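Local structure of Lpg0393 helical bundle domain-containing protein (Legionella pneumophila subsp. pneumophila str. Philadelphia 1, 4R0G) at residues K227-E230 / M231-E235; H218-I221 / A222-K226; A128-K132 / Q133-E137; K117-L120 / Q121-M125. The protein acts as a guanine-nucleotide exchange factor for the small GTPases Rab5, Rab21 and Rab22, probably through its VPS9-like domain. All blocks are in the same frame, centred on the assembly; numbering follows the deposited sequence.

Contact 1. Residues K227-E230 / M231-E235; sequences KLWE and MQPAE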
# COMPACT_ATOMS: atom_id res chain seq x y z
N LYS A 227 3.39 1.81 -28.60
CA LYS A 227 4.51 0.91 -28.99
C LYS A 227 4.37 -0.49 -28.41
O LYS A 227 4.59 -1.48 -29.12
CB LYS A 227 5.90 1.47 -28.62
CG LYS A 227 6.31 2.83 -29.23
CD LYS A 227 7.71 3.29 -28.69
CE LYS A 227 8.08 4.78 -28.96
NZ LYS A 227 8.86 5.36 -27.79
N LEU A 228 4.00 -0.57 -27.13
CA LEU A 228 3.68 -1.86 -26.50
C LEU A 228 2.59 -2.68 -27.23
O LEU A 228 2.75 -3.87 -27.43
CB LEU A 228 3.29 -1.68 -25.01
CG LEU A 228 4.42 -1.14 -24.15
CD1 LEU A 228 3.91 -0.28 -23.02
CD2 LEU A 228 5.16 -2.32 -23.61
N TRP A 229 1.50 -2.04 -27.63
CA TRP A 229 0.48 -2.75 -28.39
C TRP A 229 1.07 -3.31 -29.68
O TRP A 229 0.77 -4.44 -30.10
CB TRP A 229 -0.72 -1.86 -28.69
CG TRP A 229 -1.76 -1.88 -27.60
CD1 TRP A 229 -2.08 -0.87 -26.75
CD2 TRP A 229 -2.58 -3.00 -27.22
NE1 TRP A 229 -3.06 -1.27 -25.87
CE2 TRP A 229 -3.39 -2.57 -26.14
CE3 TRP A 229 -2.72 -4.31 -27.69
CZ2 TRP A 229 -4.32 -3.41 -25.52
CZ3 TRP A 229 -3.65 -5.14 -27.08
CH2 TRP A 229 -4.43 -4.69 -26.00
N GLU A 230 1.95 -2.54 -30.29
CA GLU A 230 2.53 -2.98 -31.55
C GLU A 230 3.57 -4.08 -31.36
O GLU A 230 4.03 -4.68 -32.33
CB GLU A 230 3.03 -1.79 -32.37
CG GLU A 230 1.90 -0.75 -32.53
CD GLU A 230 2.13 0.27 -33.63
OE1 GLU A 230 2.97 1.20 -33.43
OE2 GLU A 230 1.46 0.15 -34.69
N MET A 231 3.88 -4.38 -30.11
CA MET A 231 4.86 -5.42 -29.80
C MET A 231 4.19 -6.77 -29.55
O MET A 231 4.85 -7.75 -29.21
CB MET A 231 5.73 -5.02 -28.61
CG MET A 231 6.72 -3.91 -28.93
SD MET A 231 7.84 -4.37 -30.28
CE MET A 231 7.19 -3.42 -31.67
N GLN A 232 2.87 -6.81 -29.76
CA GLN A 232 2.09 -8.05 -29.66
C GLN A 232 2.17 -8.71 -28.29
O GLN A 232 2.71 -9.80 -28.15
CB GLN A 232 2.55 -9.06 -30.71
CG GLN A 232 2.58 -8.52 -32.14
CD GLN A 232 2.64 -9.65 -33.17
OE1 GLN A 232 3.45 -10.57 -33.05
NE2 GLN A 232 1.75 -9.59 -34.16
N PRO A 233 1.59 -8.04 -27.27
CA PRO A 233 1.64 -8.47 -25.87
C PRO A 233 0.80 -9.71 -25.57
O PRO A 233 -0.07 -10.10 -26.34
CB PRO A 233 1.04 -7.26 -25.14
CG PRO A 233 0.12 -6.67 -26.12
CD PRO A 233 0.85 -6.78 -27.43
N ALA A 234 1.08 -10.31 -24.41
CA ALA A 234 0.35 -11.49 -23.97
C ALA A 234 -1.04 -11.09 -23.52
O ALA A 234 -1.33 -9.90 -23.38
CB ALA A 234 1.09 -12.13 -22.81
N GLU A 235 -1.88 -12.08 -23.23
CA GLU A 235 -3.25 -11.78 -22.84
C GLU A 235 -3.28 -10.94 -21.57
O GLU A 235 -3.93 -9.89 -21.52
CB GLU A 235 -4.08 -13.06 -22.66
CG GLU A 235 -4.48 -13.75 -23.96
CD GLU A 235 -5.67 -14.71 -23.78
OE1 GLU A 235 -6.78 -14.23 -23.44
OE2 GLU A 235 -5.49 -15.94 -23.97
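A type I beta turn from Trp229 to Gln232 takes the chain out of helix 215-229 in the helical bundle domain, and Pro233 packs back against Trp229 just beyond it. Gln232 N donates to Trp229 O at 3.2 Å and closes the turn. One residue earlier Met231 N donates to Leu228 O at 3.0 Å, with an N-H...O angle of 148°. Gln232 is the first residue to leave helical phi/psi, with a positive phi of +60°, and the helix does not continue past it.

Met231 folds back over the last helical turn. Its CG is anti to the carbonyl carbon (chi1 -71°) and the chain bends again at chi2 and chi3, which carries CE to 3.5 Å from Glu230 O. The methionine therefore covers backbone carbonyl groups at the end of the helix. Its own carbonyl oxygen accepts a bond from Arg196, a residue of helix 193-208.

Leu228 is buried and points away from the turn, against Leu199 of helix 193-208 and Leu241 of helix 235-244. Trp229 and Pro233 also touch Leu241. The exit of helix 215-229 is thus joined to both neighbouring helices. Pro233 has no N-H to give, and its CD sits 3.5 Å from Leu228 O. The Trp229 and Pro233 side chains cross at about a right angle, with Pro233 CG 4.0 Å from Trp229 CE3.

Contact 2. Residues H218-I221 / A222-K226; sequences HDEI and AVYVK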
# COMPACT_ATOMS: atom_id res chain seq x y z
N HIS A 218 0.25 12.49 -20.39
CA HIS A 218 -0.72 11.69 -21.10
C HIS A 218 -0.21 11.35 -22.50
O HIS A 218 -0.25 10.22 -22.94
CB HIS A 218 -2.06 12.42 -21.13
CG HIS A 218 -2.83 12.29 -19.86
ND1 HIS A 218 -3.42 11.10 -19.47
CD2 HIS A 218 -3.08 13.18 -18.86
CE1 HIS A 218 -4.02 11.28 -18.30
NE2 HIS A 218 -3.82 12.53 -17.91
N ASP A 219 0.34 12.33 -23.19
CA ASP A 219 0.86 12.06 -24.50
C ASP A 219 2.07 11.10 -24.51
O ASP A 219 2.08 10.19 -25.33
CB ASP A 219 1.13 13.35 -25.29
CG ASP A 219 -0.07 14.32 -25.29
OD1 ASP A 219 -1.21 13.86 -25.02
OD2 ASP A 219 0.14 15.54 -25.54
N GLU A 220 3.08 11.27 -23.63
CA GLU A 220 4.21 10.30 -23.61
C GLU A 220 3.73 8.89 -23.24
O GLU A 220 4.06 7.92 -23.94
CB GLU A 220 5.37 10.70 -22.68
CG GLU A 220 6.58 11.36 -23.37
CD GLU A 220 7.33 10.48 -24.40
OE1 GLU A 220 8.05 9.55 -23.99
OE2 GLU A 220 7.24 10.75 -25.63
N ILE A 221 2.96 8.79 -22.15
CA ILE A 221 2.39 7.53 -21.73
C ILE A 221 1.72 6.83 -22.91
O ILE A 221 1.98 5.65 -23.19
CB ILE A 221 1.37 7.71 -20.60
CG1 ILE A 221 2.08 8.27 -19.37
CG2 ILE A 221 0.70 6.37 -20.27
CD1 ILE A 221 1.34 8.10 -18.09
N ALA A 222 0.87 7.57 -23.61
CA ALA A 222 0.23 7.05 -24.81
C ALA A 222 1.26 6.55 -25.84
O ALA A 222 1.03 5.52 -26.47
CB ALA A 222 -0.67 8.09 -25.39
N VAL A 223 2.39 7.23 -26.00
CA VAL A 223 3.39 6.80 -26.98
C VAL A 223 3.98 5.43 -26.62
O VAL A 223 4.17 4.56 -27.50
CB VAL A 223 4.54 7.85 -27.19
CG1 VAL A 223 5.48 7.35 -28.26
CG2 VAL A 223 4.00 9.18 -27.59
N TYR A 224 4.28 5.25 -25.32
CA TYR A 224 4.75 3.97 -24.82
C TYR A 224 3.68 2.90 -24.97
O TYR A 224 3.94 1.81 -25.50
CB TYR A 224 5.17 4.06 -23.34
CG TYR A 224 6.54 4.68 -23.13
CD1 TYR A 224 7.69 4.01 -23.51
CD2 TYR A 224 6.69 5.93 -22.54
CE1 TYR A 224 8.94 4.57 -23.32
CE2 TYR A 224 7.93 6.49 -22.34
CZ TYR A 224 9.06 5.80 -22.73
OH TYR A 224 10.33 6.33 -22.56
N VAL A 225 2.48 3.18 -24.48
CA VAL A 225 1.42 2.17 -24.56
C VAL A 225 1.15 1.79 -26.01
O VAL A 225 0.90 0.63 -26.33
CB VAL A 225 0.12 2.65 -23.89
CG1 VAL A 225 -0.97 1.63 -24.10
CG2 VAL A 225 0.34 2.88 -22.43
N LYS A 226 1.23 2.77 -26.90
CA LYS A 226 1.05 2.46 -28.29
C LYS A 226 2.11 1.48 -28.77
O LYS A 226 1.74 0.41 -29.24
CB LYS A 226 1.02 3.71 -29.15
CG LYS A 226 0.76 3.37 -30.60
CD LYS A 226 0.86 4.61 -31.47
CE LYS A 226 1.21 4.26 -32.89
NZ LYS A 226 0.98 5.49 -33.67
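Glu220 has a chi1 of -99°, off the usual staggered positions, and turns again at chi2, while Tyr224 sets its CG anti to the carbonyl carbon (chi1 -79°). These torsions help bring the carboxylate beside the phenol ring one helical turn later. Glu220 OE1 comes to 3.5 Å from Tyr224 CE2. The carboxylate and ring planes are 80° apart, and OE1 lies oblique to the ring. The other oxygen, OE2, is 4.1 Å from Val223 CG2.

Buried Ile221 makes the apolar contact of the stretch. Its CG2 meets Val225 CG2 at 4.1 Å, and both methyls belong to the side of the helix that faces Ile244 of helix 235-244.

All of this rides on the regular backbone of helix 215-229, in the helical bundle domain. Val225 N to Ile221 O is 2.8 Å and almost straight. Tyr224 N to Glu220 O is 3.0 Å, and Ala222 N to His218 O is also 3.0 Å. Val223 N bonds to Asp219 O at 3.1 Å, with a further weak bond to Glu220 O.

Tyr224 packs on Leu199, Arg202 and Leu203 of helix 193-208, and Lys227 makes a cation-pi contact with its ring. Glu220 touches Tyr206 of the same helix. The chemistry therefore divides round the helix: aliphatic side chains meet helix 235-244, while a carboxylate and an aromatic ring meet helix 193-208.

Contact 3. Residues A128-K132 / Q133-E137; sequences AYLEK and QRFVE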
# COMPACT_ATOMS: atom_id res chain seq x y z
N ALA A 128 25.59 21.12 21.81
CA ALA A 128 25.91 21.45 23.18
C ALA A 128 25.03 22.60 23.74
O ALA A 128 25.25 23.10 24.84
CB ALA A 128 27.41 21.72 23.35
N TYR A 129 24.06 23.04 22.96
CA TYR A 129 23.15 24.07 23.44
C TYR A 129 21.81 23.51 23.97
O TYR A 129 20.96 24.27 24.43
CB TYR A 129 22.94 25.13 22.36
CG TYR A 129 24.24 25.77 21.82
CD1 TYR A 129 25.31 26.05 22.67
CD2 TYR A 129 24.38 26.09 20.48
CE1 TYR A 129 26.49 26.63 22.18
CE2 TYR A 129 25.54 26.66 19.98
CZ TYR A 129 26.60 26.93 20.84
OH TYR A 129 27.76 27.50 20.34
N LEU A 130 21.60 22.20 23.86
CA LEU A 130 20.43 21.53 24.45
C LEU A 130 20.80 20.20 25.09
O LEU A 130 21.26 19.29 24.40
CB LEU A 130 19.35 21.24 23.40
CG LEU A 130 17.91 21.69 23.68
CD1 LEU A 130 16.93 20.91 22.84
CD2 LEU A 130 17.53 21.61 25.17
N GLU A 131 20.59 20.05 26.39
CA GLU A 131 20.88 18.76 27.01
C GLU A 131 19.92 17.68 26.49
O GLU A 131 18.73 17.95 26.31
CB GLU A 131 20.94 18.84 28.55
CG GLU A 131 19.93 19.74 29.27
CD GLU A 131 20.27 21.25 29.19
OE1 GLU A 131 21.10 21.75 30.00
OE2 GLU A 131 19.69 21.94 28.31
N LYS A 132 20.46 16.48 26.24
CA LYS A 132 19.73 15.35 25.61
C LYS A 132 18.37 15.07 26.19
O LYS A 132 17.42 14.84 25.45
CB LYS A 132 20.55 14.06 25.67
CG LYS A 132 19.96 12.89 24.91
CD LYS A 132 20.78 11.61 25.18
CE LYS A 132 20.64 10.55 24.08
NZ LYS A 132 21.40 10.89 22.85
N GLN A 133 18.29 15.07 27.52
CA GLN A 133 17.05 14.67 28.18
C GLN A 133 15.94 15.62 27.81
O GLN A 133 14.87 15.20 27.40
CB GLN A 133 17.20 14.66 29.69
CG GLN A 133 16.00 14.08 30.40
CD GLN A 133 16.09 14.24 31.91
OE1 GLN A 133 17.01 13.72 32.54
NE2 GLN A 133 15.14 14.98 32.49
N ARG A 134 16.24 16.91 27.93
CA ARG A 134 15.36 17.98 27.46
C ARG A 134 15.04 17.93 25.96
O ARG A 134 13.92 18.24 25.57
CB ARG A 134 15.96 19.33 27.84
CG ARG A 134 16.05 19.58 29.35
CD ARG A 134 16.62 20.96 29.63
NE ARG A 134 15.66 22.04 29.44
CZ ARG A 134 15.91 23.18 28.80
NH1 ARG A 134 17.10 23.42 28.26
NH2 ARG A 134 14.96 24.10 28.71
N PHE A 135 16.00 17.57 25.13
CA PHE A 135 15.74 17.45 23.70
C PHE A 135 14.63 16.41 23.55
O PHE A 135 13.62 16.67 22.90
CB PHE A 135 16.99 17.03 22.93
CG PHE A 135 16.91 17.26 21.43
CD1 PHE A 135 15.81 16.85 20.69
CD2 PHE A 135 17.94 17.86 20.75
CE1 PHE A 135 15.75 17.07 19.31
CE2 PHE A 135 17.87 18.08 19.37
CZ PHE A 135 16.77 17.68 18.66
N VAL A 136 14.81 15.25 24.17
CA VAL A 136 13.82 14.18 24.04
C VAL A 136 12.43 14.56 24.58
O VAL A 136 11.43 14.27 23.96
CB VAL A 136 14.32 12.82 24.61
CG1 VAL A 136 13.42 11.70 24.15
CG2 VAL A 136 15.73 12.54 24.13
N GLU A 137 12.36 15.23 25.73
CA GLU A 137 11.06 15.72 26.21
C GLU A 137 10.42 16.69 25.23
O GLU A 137 9.27 16.50 24.83
CB GLU A 137 11.21 16.39 27.55
CG GLU A 137 11.96 15.55 28.52
CD GLU A 137 12.22 16.28 29.81
OE1 GLU A 137 11.28 16.97 30.27
OE2 GLU A 137 13.35 16.17 30.34
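Gln133 follows Lys132 at the start of the helix, with its CB against the Lys132 carbonyl carbon. Its extended side chain makes a bond within 133-137, where NE2 donates to Glu137 OE2 at 3.0 Å. The acceptor is met on its syn side, and the donor bond lies close to the amide plane.

Arg134 pairs with Glu131, and the two side chains lie alongside each other, pointing the same way. NH1 donates to Glu131 OE2 at 3.0 Å with an angle of 159°, in a salt bridge. OE2 sits at the edge of the guanidinium, near its plane. The approach to the glutamate is different: NH1 comes from above the carboxylate plane, and the two planes are 66° apart. Glu131 reaches this position with CG between its backbone N and carbonyl carbon (chi1 39°) and a bend at chi2. Glu131 is also the N-cap residue of helix 132-151, in the VPS9-like domain, so one residue starts the helix and pairs with the arginine of its first turn. Leu130 CD2 packs across Arg134, 3.6 Å from NH1.

Phe135 N bonds to Glu131 O at 3.0 Å. Its ring meets Leu130 obliquely, with CD2 3.8 Å from Leu130 CD1. Both side chains continue onto helix 80-101, Leu130 against Val98 and Phe135 against Pro95.

Val136 N bonds to Lys132 O at 2.9 Å.

Contact 4. Residues K117-L120 / Q121-M125; sequences KEVL and QLMTM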
# COMPACT_ATOMS: atom_id res chain seq x y z
N LYS A 117 30.28 17.88 5.14
CA LYS A 117 31.19 17.80 6.28
C LYS A 117 31.16 19.05 7.13
O LYS A 117 31.39 19.00 8.33
CB LYS A 117 32.62 17.47 5.84
CG LYS A 117 32.78 16.08 5.23
CD LYS A 117 34.08 15.39 5.66
CE LYS A 117 33.99 13.86 5.50
NZ LYS A 117 35.27 13.14 5.87
N GLU A 118 30.87 20.18 6.50
CA GLU A 118 30.86 21.44 7.22
C GLU A 118 29.59 21.61 8.05
O GLU A 118 29.64 22.17 9.15
CB GLU A 118 31.09 22.62 6.27
CG GLU A 118 32.54 22.73 5.77
CD GLU A 118 32.89 24.09 5.19
OE1 GLU A 118 32.10 24.62 4.36
OE2 GLU A 118 33.95 24.63 5.57
N VAL A 119 28.48 21.11 7.51
CA VAL A 119 27.19 21.18 8.20
C VAL A 119 27.12 20.18 9.35
O VAL A 119 26.69 20.53 10.46
CB VAL A 119 26.00 20.97 7.25
CG1 VAL A 119 24.68 20.95 8.01
CG2 VAL A 119 25.98 22.06 6.21
N LEU A 120 27.57 18.96 9.10
CA LEU A 120 27.63 17.95 10.15
C LEU A 120 28.46 18.45 11.32
O LEU A 120 28.18 18.16 12.48
CB LEU A 120 28.17 16.61 9.62
CG LEU A 120 27.30 15.90 8.58
CD1 LEU A 120 27.93 14.60 8.10
CD2 LEU A 120 25.89 15.62 9.10
N GLN A 121 29.48 19.25 11.03
CA GLN A 121 30.25 19.84 12.12
C GLN A 121 29.48 20.92 12.86
O GLN A 121 29.54 20.97 14.09
CB GLN A 121 31.62 20.34 11.66
CG GLN A 121 32.73 19.41 12.11
CD GLN A 121 34.10 20.04 12.02
OE1 GLN A 121 34.47 20.87 12.86
NE2 GLN A 121 34.86 19.65 10.99
N LEU A 122 28.76 21.76 12.12
CA LEU A 122 27.91 22.78 12.71
C LEU A 122 26.92 22.08 13.62
O LEU A 122 26.60 22.56 14.71
CB LEU A 122 27.14 23.55 11.63
CG LEU A 122 26.81 25.03 11.90
CD1 LEU A 122 25.65 25.57 11.03
CD2 LEU A 122 26.57 25.36 13.37
N MET A 123 26.45 20.93 13.15
CA MET A 123 25.37 20.26 13.85
C MET A 123 25.90 19.78 15.18
O MET A 123 25.25 19.96 16.21
CB MET A 123 24.82 19.10 13.01
CG MET A 123 24.10 19.55 11.71
SD MET A 123 22.50 20.31 11.99
CE MET A 123 22.73 21.79 11.05
N THR A 124 27.10 19.23 15.17
CA THR A 124 27.71 18.74 16.42
C THR A 124 28.12 19.85 17.38
O THR A 124 28.13 19.65 18.57
CB THR A 124 28.90 17.79 16.16
OG1 THR A 124 29.92 18.49 15.45
CG2 THR A 124 28.44 16.58 15.35
N MET A 125 28.47 21.02 16.84
CA MET A 125 28.83 22.16 17.68
C MET A 125 27.62 22.63 18.47
O MET A 125 27.71 22.98 19.65
CB MET A 125 29.32 23.34 16.82
CG MET A 125 30.58 23.11 15.99
SD MET A 125 32.11 22.92 16.95
CE MET A 125 32.22 21.16 17.09
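Met123 N and Val119 O form the shortest backbone hydrogen bond between 117-120 and 121-125, at 2.7 Å. It belongs to the regular i to i+4 ladder of helix 116-126, in the VPS9-like domain. Leu122 N to Glu118 O and Thr124 N to Leu120 O follow at 3.1 Å each, both with N-H...O angles of 154°. The bond from Gln121 N to Lys117 O is weak.

Thr124 adds a side-chain bond. Its OG1 lies between the backbone N and the carbonyl carbon (chi1 61°), and from there the hydroxyl donates to Gln121 O at 2.9 Å. Met125 N also donates to Gln121 O, so two bonds grip this one carbonyl oxygen. The methyl of Thr124, CG2, lies beside Leu120 O.

Apolar contact comes next. Val119 and Met123 lie side by side and point the same way, one turn apart. Met123 CG is anti to its carbonyl carbon (chi1 -66°), and the chain then bends at chi2 and chi3. The bends bring CE back along the helix to 3.7 Å from Val119 CG1.

Val119, Leu122 and Met123 pack on Phe49 of helix 40-53, and Leu120 touches Ser45 of the same helix. Val119 is buried; Glu118, Gln121 and Thr124 are on the exposed part of the helix. The pattern is consistent with an amphipathic surface helix: apolar side chains meet helix 40-53, and on the outer part the threonine hydroxyl turns back to the backbone for its bond.

Contacts 1 and 2 share helix 215-229 of the helical bundle domain, with centres about 13 Å apart. Contact 2 is partly buried in mid-helix; contact 1 is at the surface, where the helix ends. Contacts 3 and 4 are both surface contacts of the VPS9-like domain, contact 4 in helix 116-126 and contact 3 where the following loop enters helix 132-151, with centres about 17 Å apart. The two pairs lie on opposite sides of the chain's centre; centres of contacts 1 and 3 are about 60 Å apart. The mid-helix contacts, 2 and 4, rest on i to i+4 backbone bonds. Contact 3 adds a salt bridge at a helix start, and contact 1 replaces the ladder with a turn.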